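Local coordinates for decapping nuclease RAI1 (Candida albicans, PDB 5BUD), which hydrolyses NAD caps from the 5' ends of RNAs, leaving a 5' monophosphate, and directly binds and stimulates the exoribonuclease RAT1, at residues V126-Q131 with E382-R387; I346-L351 with S363-E368. One frame throughout, in Å; residues are numbered along the deposited sequence.

Contact 1: V126-Q131 with E382-R387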
ATOM      1  N   VAL A 126      18.986  -3.078  -2.014  1.00 24.51           N
ATOM      2  CA  VAL A 126      19.883  -4.201  -2.246  1.00 26.69           C
ATOM      3  C   VAL A 126      19.945  -4.440  -3.760  1.00 26.27           C
ATOM      4  O   VAL A 126      18.969  -4.876  -4.350  1.00 27.59           O
ATOM      5  CB  VAL A 126      19.407  -5.469  -1.511  1.00 25.62           C
ATOM      6  CG1 VAL A 126      20.325  -6.655  -1.814  1.00 27.76           C
ATOM      7  CG2 VAL A 126      19.320  -5.224  -0.006  1.00 26.93           C
ATOM      8  N   PRO A 127      21.086  -4.118  -4.392  1.00 28.40           N
ATOM      9  CA  PRO A 127      21.241  -4.406  -5.814  1.00 28.18           C
ATOM     10  C   PRO A 127      21.504  -5.886  -6.050  1.00 30.04           C
ATOM     11  O   PRO A 127      22.344  -6.502  -5.338  1.00 28.01           O
ATOM     12  CB  PRO A 127      22.463  -3.586  -6.222  1.00 29.15           C
ATOM     13  CG  PRO A 127      22.749  -2.670  -5.086  1.00 30.82           C
ATOM     14  CD  PRO A 127      22.225  -3.343  -3.863  1.00 28.67           C
ATOM     15  N   PHE A 128      20.821  -6.451  -7.050  1.00 29.63           N
ATOM     16  CA  PHE A 128      21.000  -7.863  -7.389  1.00 30.23           C
ATOM     17  C   PHE A 128      20.475  -8.164  -8.780  1.00 30.56           C
ATOM     18  O   PHE A 128      19.357  -7.783  -9.132  1.00 31.09           O
ATOM     19  CB  PHE A 128      20.322  -8.781  -6.349  1.00 29.27           C
ATOM     20  CG  PHE A 128      20.419 -10.237  -6.695  1.00 30.26           C
ATOM     21  CD1 PHE A 128      19.322 -10.920  -7.194  1.00 30.71           C
ATOM     22  CD2 PHE A 128      21.631 -10.904  -6.607  1.00 32.24           C
ATOM     23  CE1 PHE A 128      19.421 -12.249  -7.560  1.00 31.28           C
ATOM     24  CE2 PHE A 128      21.736 -12.234  -6.974  1.00 32.41           C
ATOM     25  CZ  PHE A 128      20.630 -12.908  -7.461  1.00 32.47           C
ATOM     26  N   ASP A 129      21.308  -8.834  -9.573  1.00 31.44           N
ATOM     27  CA  ASP A 129      20.954  -9.222 -10.923  1.00 30.54           C
ATOM     28  C   ASP A 129      20.450  -8.071 -11.774  1.00 27.65           C
ATOM     29  O   ASP A 129      19.510  -8.226 -12.527  1.00 32.64           O
ATOM     30  CB  ASP A 129      19.896 -10.327 -10.884  1.00 32.10           C
ATOM     31  CG  ASP A 129      19.771 -11.058 -12.213  1.00 32.82           C
ATOM     32  OD1 ASP A 129      20.750 -11.017 -12.983  1.00 34.47           O
ATOM     33  OD2 ASP A 129      18.699 -11.650 -12.481  1.00 29.81           O
ATOM     34  N   GLY A 130      21.056  -6.913 -11.615  1.00 28.32           N
ATOM     35  CA  GLY A 130      20.762  -5.740 -12.443  1.00 29.55           C
ATOM     36  C   GLY A 130      19.545  -4.963 -11.983  1.00 31.93           C
ATOM     37  O   GLY A 130      19.059  -4.106 -12.712  1.00 34.11           O
ATOM     38  N   GLN A 131      19.035  -5.294 -10.790  1.00 30.72           N
ATOM     39  CA  GLN A 131      17.851  -4.644 -10.219  1.00 30.83           C
ATOM     40  C   GLN A 131      18.070  -4.208  -8.784  1.00 26.94           C
ATOM     41  O   GLN A 131      18.923  -4.735  -8.100  1.00 29.13           O
ATOM     42  CB  GLN A 131      16.645  -5.579 -10.285  1.00 29.42           C
ATOM     43  CG  GLN A 131      16.422  -6.053 -11.699  1.00 31.03           C
ATOM     44  CD  GLN A 131      15.266  -6.993 -11.868  1.00 30.38           C
ATOM     45  OE1 GLN A 131      15.156  -7.998 -11.168  1.00 29.60           O
ATOM     46  NE2 GLN A 131      14.425  -6.704 -12.850  1.00 30.30           N
ATOM     47  N   GLU A 382      16.719 -19.624  -2.808  1.00 26.73           N
ATOM     48  CA  GLU A 382      15.922 -20.117  -3.927  1.00 27.04           C
ATOM     49  C   GLU A 382      15.884 -19.075  -5.044  1.00 27.60           C
ATOM     50  O   GLU A 382      15.987 -19.421  -6.223  1.00 25.94           O
ATOM     51  CB  GLU A 382      14.481 -20.445  -3.514  1.00 30.54           C
ATOM     52  CG  GLU A 382      14.329 -21.625  -2.547  1.00 32.56           C
ATOM     53  CD  GLU A 382      14.296 -21.222  -1.069  1.00 32.57           C
ATOM     54  OE1 GLU A 382      13.631 -21.947  -0.308  1.00 34.63           O
ATOM     55  OE2 GLU A 382      14.917 -20.206  -0.654  1.00 29.93           O
ATOM     56  N   PHE A 383      15.739 -17.805  -4.674  1.00 25.79           N
ATOM     57  CA  PHE A 383      15.641 -16.743  -5.693  1.00 25.05           C
ATOM     58  C   PHE A 383      16.952 -16.451  -6.374  1.00 27.45           C
ATOM     59  O   PHE A 383      16.988 -16.342  -7.604  1.00 29.77           O
ATOM     60  CB  PHE A 383      15.072 -15.444  -5.100  1.00 25.03           C
ATOM     61  CG  PHE A 383      14.983 -14.302  -6.098  1.00 22.65           C
ATOM     62  CD1 PHE A 383      14.084 -14.360  -7.158  1.00 25.13           C
ATOM     63  CD2 PHE A 383      15.791 -13.188  -5.986  1.00 24.10           C
ATOM     64  CE1 PHE A 383      13.990 -13.322  -8.081  1.00 23.65           C
ATOM     65  CE2 PHE A 383      15.703 -12.145  -6.902  1.00 23.01           C
ATOM     66  CZ  PHE A 383      14.804 -12.215  -7.945  1.00 23.11           C
ATOM     67  N   THR A 384      18.034 -16.321  -5.595  1.00 28.60           N
ATOM     68  CA  THR A 384      19.368 -16.102  -6.171  1.00 30.05           C
ATOM     69  C   THR A 384      19.754 -17.242  -7.146  1.00 29.56           C
ATOM     70  O   THR A 384      20.231 -16.986  -8.264  1.00 28.81           O
ATOM     71  CB  THR A 384      20.446 -15.865  -5.082  1.00 30.47           C
ATOM     72  OG1 THR A 384      20.554 -17.004  -4.210  1.00 32.05           O
ATOM     73  CG2 THR A 384      20.095 -14.633  -4.225  1.00 29.45           C
ATOM     74  N   GLU A 385      19.497 -18.484  -6.738  1.00 29.48           N
ATOM     75  CA  GLU A 385      19.776 -19.643  -7.605  1.00 29.80           C
ATOM     76  C   GLU A 385      18.960 -19.577  -8.874  1.00 29.28           C
ATOM     77  O   GLU A 385      19.494 -19.775  -9.966  1.00 25.31           O
ATOM     78  CB  GLU A 385      19.461 -20.959  -6.906  1.00 32.21           C
ATOM     79  CG  GLU A 385      19.878 -22.156  -7.726  1.00 34.89           C
ATOM     80  CD  GLU A 385      19.537 -23.485  -7.084  1.00 36.97           C
ATOM     81  OE1 GLU A 385      19.524 -23.592  -5.844  1.00 37.84           O
ATOM     82  OE2 GLU A 385      19.295 -24.429  -7.852  1.00 40.62           O
ATOM     83  N   TRP A 386      17.656 -19.317  -8.736  1.00 28.30           N
ATOM     84  CA  TRP A 386      16.821 -19.151  -9.924  1.00 30.45           C
ATOM     85  C   TRP A 386      17.439 -18.126 -10.876  1.00 28.88           C
ATOM     86  O   TRP A 386      17.599 -18.403 -12.063  1.00 30.15           O
ATOM     87  CB  TRP A 386      15.377 -18.767  -9.579  1.00 31.93           C
ATOM     88  CG  TRP A 386      14.657 -18.148 -10.757  1.00 32.67           C
ATOM     89  CD1 TRP A 386      14.244 -16.840 -10.883  1.00 33.78           C
ATOM     90  CD2 TRP A 386      14.316 -18.794 -11.998  1.00 34.19           C
ATOM     91  NE1 TRP A 386      13.663 -16.639 -12.125  1.00 33.74           N
ATOM     92  CE2 TRP A 386      13.690 -17.816 -12.824  1.00 33.82           C
ATOM     93  CE3 TRP A 386      14.478 -20.095 -12.496  1.00 32.72           C
ATOM     94  CZ2 TRP A 386      13.217 -18.110 -14.099  1.00 32.67           C
ATOM     95  CZ3 TRP A 386      14.015 -20.378 -13.781  1.00 32.37           C
ATOM     96  CH2 TRP A 386      13.390 -19.389 -14.564  1.00 34.29           C
ATOM     97  N   ARG A 387      17.788 -16.949 -10.377  1.00 28.74           N
ATOM     98  CA  ARG A 387      18.306 -15.905 -11.280  1.00 29.21           C
ATOM     99  C   ARG A 387      19.690 -16.225 -11.912  1.00 31.88           C
ATOM    100  O   ARG A 387      19.964 -15.881 -13.094  1.00 28.85           O
ATOM    101  CB  ARG A 387      18.345 -14.534 -10.595  1.00 29.18           C
ATOM    102  CG  ARG A 387      16.963 -13.928 -10.332  1.00 28.65           C
ATOM    103  CD  ARG A 387      16.257 -13.562 -11.639  1.00 28.76           C
ATOM    104  NE  ARG A 387      15.110 -12.685 -11.435  1.00 27.40           N
ATOM    105  CZ  ARG A 387      15.176 -11.363 -11.281  1.00 26.96           C
ATOM    106  NH1 ARG A 387      16.338 -10.739 -11.276  1.00 25.35           N
ATOM    107  NH2 ARG A 387      14.054 -10.666 -11.097  1.00 27.62           N
TER
HETATM  108  O   HOH W   1      18.966 -13.696 -14.225  1.00 27.60           O
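Phe128 and Asp129, where strand 121-128 runs into a type I' beta turn (Phe128 to Gln131), face Thr384 and Arg387 of the C-terminal helix 381-389; the axes of strand segment 126-128 and helix segment 382-387 come no closer than 12.2 Å, at 34°, so long side chains bridge the gap. The turn of this beta hairpin is closed by backbone bonds in both directions between Phe128 and Gln131. Phe128 swings CG away from its own N (chi1 177°), which carries the ring to the helix: CZ lies 3.7 Å from both CA and CG2 of Thr384, and CE1 lies 3.8 Å from CE2 of Phe383, the two rings meeting obliquely. Arg387, bent at chi2, lays CG over a face of the Phe383 ring, while CZ of that ring meets a guanidinium face, 3.4 Å from its plane and over its centre. The guanidinium edge then meets the hairpin. NH1 and NH2 both grip Gln131 OE1, at 3.0 and 2.9 Å, and NH1 also forms a salt bridge with Asp129 OD2 (2.8 Å), approaching on the anti side of the carboxylate. A water donates to Asp129 OD2 and Arg387 O, while Glu89 of helix 78-92 takes Arg387 NE. Flanked by two carboxylates and an amide oxygen, the buried guanidinium probably stays charged; its several bonds fix its rotation and join the hairpin turn to the C-terminal helix.

Contact 2: I346-L351 with S363-E368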
ATOM      1  N   ILE A 346      28.110  -6.297  -3.984  1.00 37.22           N
ATOM      2  CA  ILE A 346      29.071  -6.405  -2.903  1.00 40.83           C
ATOM      3  C   ILE A 346      28.561  -5.636  -1.674  1.00 39.92           C
ATOM      4  O   ILE A 346      29.064  -5.800  -0.560  1.00 36.67           O
ATOM      5  CB  ILE A 346      30.455  -5.918  -3.421  1.00 42.54           C
ATOM      6  CG1 ILE A 346      31.501  -6.991  -3.193  1.00 48.11           C
ATOM      7  CG2 ILE A 346      30.824  -4.541  -2.911  1.00 40.47           C
ATOM      8  CD1 ILE A 346      31.298  -8.173  -4.116  1.00 49.83           C
ATOM      9  N   LYS A 347      27.532  -4.823  -1.872  1.00 39.07           N
ATOM     10  CA  LYS A 347      26.988  -4.048  -0.770  1.00 37.05           C
ATOM     11  C   LYS A 347      25.512  -3.723  -0.897  1.00 32.62           C
ATOM     12  O   LYS A 347      24.862  -4.097  -1.873  1.00 27.16           O
ATOM     13  CB  LYS A 347      27.813  -2.788  -0.556  1.00 42.14           C
ATOM     14  CG  LYS A 347      28.209  -2.022  -1.790  1.00 44.92           C
ATOM     15  CD  LYS A 347      29.566  -1.402  -1.489  1.00 49.00           C
ATOM     16  CE  LYS A 347      29.821  -0.128  -2.258  1.00 51.43           C
ATOM     17  NZ  LYS A 347      31.273   0.217  -2.125  1.00 54.95           N
ATOM     18  N   SER A 348      25.011  -3.085   0.159  1.00 32.66           N
ATOM     19  CA  SER A 348      23.617  -2.661   0.294  1.00 32.37           C
ATOM     20  C   SER A 348      23.615  -1.268   0.912  1.00 32.17           C
ATOM     21  O   SER A 348      24.649  -0.814   1.467  1.00 27.09           O
ATOM     22  CB  SER A 348      22.903  -3.601   1.238  1.00 31.79           C
ATOM     23  OG  SER A 348      22.908  -4.921   0.765  1.00 34.18           O
ATOM     24  N   TYR A 349      22.448  -0.619   0.861  1.00 29.68           N
ATOM     25  CA  TYR A 349      22.281   0.764   1.297  1.00 31.34           C
ATOM     26  C   TYR A 349      21.036   1.005   2.166  1.00 30.65           C
ATOM     27  O   TYR A 349      20.003   0.357   1.992  1.00 27.05           O
ATOM     28  CB  TYR A 349      22.196   1.690   0.083  1.00 31.20           C
ATOM     29  CG  TYR A 349      23.305   1.433  -0.889  1.00 35.65           C
ATOM     30  CD1 TYR A 349      24.484   2.192  -0.868  1.00 37.58           C
ATOM     31  CD2 TYR A 349      23.194   0.414  -1.808  1.00 35.78           C
ATOM     32  CE1 TYR A 349      25.516   1.924  -1.765  1.00 40.31           C
ATOM     33  CE2 TYR A 349      24.215   0.138  -2.698  1.00 40.67           C
ATOM     34  CZ  TYR A 349      25.368   0.889  -2.681  1.00 39.44           C
ATOM     35  OH  TYR A 349      26.344   0.583  -3.605  1.00 44.76           O
ATOM     36  N   ARG A 350      21.164   1.976   3.066  1.00 29.87           N
ATOM     37  CA  ARG A 350      20.053   2.545   3.796  1.00 30.88           C
ATOM     38  C   ARG A 350      19.603   3.748   3.016  1.00 28.54           C
ATOM     39  O   ARG A 350      20.412   4.594   2.677  1.00 29.12           O
ATOM     40  CB  ARG A 350      20.493   3.068   5.155  1.00 34.52           C
ATOM     41  CG  ARG A 350      20.741   2.020   6.209  1.00 39.57           C
ATOM     42  CD  ARG A 350      20.657   2.651   7.591  1.00 43.34           C
ATOM     43  NE  ARG A 350      19.932   1.768   8.479  1.00 47.96           N
ATOM     44  CZ  ARG A 350      20.401   0.609   8.937  1.00 51.50           C
ATOM     45  NH1 ARG A 350      21.622   0.171   8.608  1.00 53.07           N
ATOM     46  NH2 ARG A 350      19.633  -0.126   9.726  1.00 54.82           N
ATOM     47  N   LEU A 351      18.310   3.824   2.728  1.00 27.49           N
ATOM     48  CA  LEU A 351      17.709   5.015   2.165  1.00 26.32           C
ATOM     49  C   LEU A 351      16.855   5.594   3.287  1.00 27.58           C
ATOM     50  O   LEU A 351      15.975   4.921   3.797  1.00 25.98           O
ATOM     51  CB  LEU A 351      16.835   4.658   0.961  1.00 29.49           C
ATOM     52  CG  LEU A 351      16.011   5.745   0.273  1.00 29.27           C
ATOM     53  CD1 LEU A 351      16.854   6.915  -0.166  1.00 30.72           C
ATOM     54  CD2 LEU A 351      15.287   5.157  -0.928  1.00 31.41           C
ATOM     55  N   SER A 363      23.146   5.766   2.186  1.00 31.14           N
ATOM     56  CA  SER A 363      24.455   5.446   2.745  1.00 33.37           C
ATOM     57  C   SER A 363      24.649   3.933   2.759  1.00 35.01           C
ATOM     58  O   SER A 363      23.679   3.172   2.815  1.00 31.96           O
ATOM     59  CB  SER A 363      24.608   6.050   4.153  1.00 33.29           C
ATOM     60  OG  SER A 363      23.538   5.684   5.012  1.00 34.61           O
ATOM     61  N   GLU A 364      25.902   3.501   2.713  1.00 32.39           N
ATOM     62  CA  GLU A 364      26.207   2.090   2.684  1.00 33.27           C
ATOM     63  C   GLU A 364      25.908   1.465   4.031  1.00 32.74           C
ATOM     64  O   GLU A 364      26.212   2.044   5.088  1.00 33.25           O
ATOM     65  CB  GLU A 364      27.694   1.913   2.354  1.00 37.87           C
ATOM     66  CG  GLU A 364      28.125   0.541   1.898  1.00 41.43           C
ATOM     67  CD  GLU A 364      29.627   0.502   1.619  1.00 44.30           C
ATOM     68  OE1 GLU A 364      30.156   1.460   0.997  1.00 41.56           O
ATOM     69  OE2 GLU A 364      30.269  -0.478   2.041  1.00 46.45           O
ATOM     70  N   THR A 365      25.334   0.269   4.008  1.00 31.24           N
ATOM     71  CA  THR A 365      25.142  -0.478   5.232  1.00 32.80           C
ATOM     72  C   THR A 365      26.459  -1.117   5.712  1.00 34.93           C
ATOM     73  O   THR A 365      27.442  -1.212   4.976  1.00 31.05           O
ATOM     74  CB  THR A 365      24.134  -1.626   5.069  1.00 35.81           C
ATOM     75  OG1 THR A 365      24.677  -2.608   4.171  1.00 38.73           O
ATOM     76  CG2 THR A 365      22.791  -1.112   4.541  1.00 35.67           C
ATOM     77  N   ASP A 366      26.404  -1.576   6.952  1.00 37.39           N
ATOM     78  CA  ASP A 366      27.433  -2.402   7.586  1.00 42.91           C
ATOM     79  C   ASP A 366      27.485  -3.781   6.877  1.00 41.40           C
ATOM     80  O   ASP A 366      26.446  -4.298   6.378  1.00 34.60           O
ATOM     81  CB  ASP A 366      27.101  -2.601   9.084  1.00 47.75           C
ATOM     82  CG  ASP A 366      26.099  -1.545   9.645  1.00 55.63           C
ATOM     83  OD1 ASP A 366      25.055  -1.216   8.993  1.00 56.53           O
ATOM     84  OD2 ASP A 366      26.346  -1.063  10.769  1.00 62.63           O
ATOM     85  N   SER A 367      28.683  -4.367   6.817  1.00 39.19           N
ATOM     86  CA  SER A 367      28.861  -5.695   6.209  1.00 40.42           C
ATOM     87  C   SER A 367      27.862  -6.714   6.748  1.00 38.63           C
ATOM     88  O   SER A 367      27.266  -7.455   5.974  1.00 44.28           O
ATOM     89  CB  SER A 367      30.296  -6.208   6.397  1.00 44.91           C
ATOM     90  OG  SER A 367      30.495  -7.430   5.689  1.00 46.47           O
ATOM     91  N   GLU A 368      27.652  -6.730   8.060  1.00 37.82           N
ATOM     92  CA  GLU A 368      26.775  -7.719   8.706  1.00 40.20           C
ATOM     93  C   GLU A 368      25.304  -7.554   8.249  1.00 38.91           C
ATOM     94  O   GLU A 368      24.553  -8.527   8.114  1.00 34.46           O
ATOM     95  CB  GLU A 368      26.856  -7.592  10.240  1.00 44.30           C
ATOM     96  CG  GLU A 368      28.190  -8.004  10.874  1.00 50.47           C
ATOM     97  CD  GLU A 368      29.374  -7.076  10.577  1.00 56.03           C
ATOM     98  OE1 GLU A 368      29.180  -5.881  10.213  1.00 55.57           O
ATOM     99  OE2 GLU A 368      30.528  -7.559  10.711  1.00 58.33           O
TER
HETATM  100  O   HOH W   2      26.982  -2.733   2.463  1.00 34.36           O
HETATM  101  O   HOH W   3      21.039   6.966   4.566  1.00 29.02           O
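Tyr349 and Arg350 pair antiparallel with Glu364 and Ser363 in the beta hairpin of strands 349-354 and 359-364. Arg350 and Ser363 exchange backbone bonds both ways, and Thr365 N adds one nearly straight bond to Ser348 O (2.8 Å, 174° at the hydrogen) just past the last strand pair. Chi1 of 66° places Thr365 OG1 between the backbone N and carbonyl carbon, where it donates to a water, and CG2 beside the backbone N, 3.6 Å from Tyr349 C. That water accepts from Ser348 N and donates to Thr365 O, bridging them. Ser348 OG is hydrogen-bonded to Asn370 OD1 of helix 367-377. Tyr349 CB lies 3.4 Å from Ser363 O, its ring meeting Glu364 CA obliquely. Lys347, bent at chi2, crosses the extended Glu364 chain at about a right angle; CD packs 3.6 Å from Glu364 CD, and NZ makes a salt bridge to OE1 at 3.5 Å. Arg350 CG lies 4.1 Å from Thr365 CG2, and a bend at chi3 (138°) brings NH1 to Asp366 OD1 in a long salt bridge of 3.7 Å. Backbone and water-mediated bonds thus join the strand ends where the chain enters helix 367-377; the longer ion pairs link flanking side chains less closely.

Contacts 1 and 2 lie on neighbouring strands, 121-128 and 349-354, with centres 16 Å apart. They touch directly: Pro127 CD packs 3.4 Å from Lys347 O, and Val126 CG2 lies 3.7 Å from Ser348 OG. Helix 367-377, which begins in contact 2, leads on to helix 381-389 of contact 1, and its Arg374 bonds to the carbonyl oxygens of both Pro127 and Lys347. Together the two contacts tie the chain's C-terminal helices to the strands of the nuclease fold. Both stand away from the manganese sites formed by Glu224, Asp226, Glu245 and Leu246; their nearest atoms are about 24 Å (contact 1) and 19 Å (contact 2) from the bound RNA.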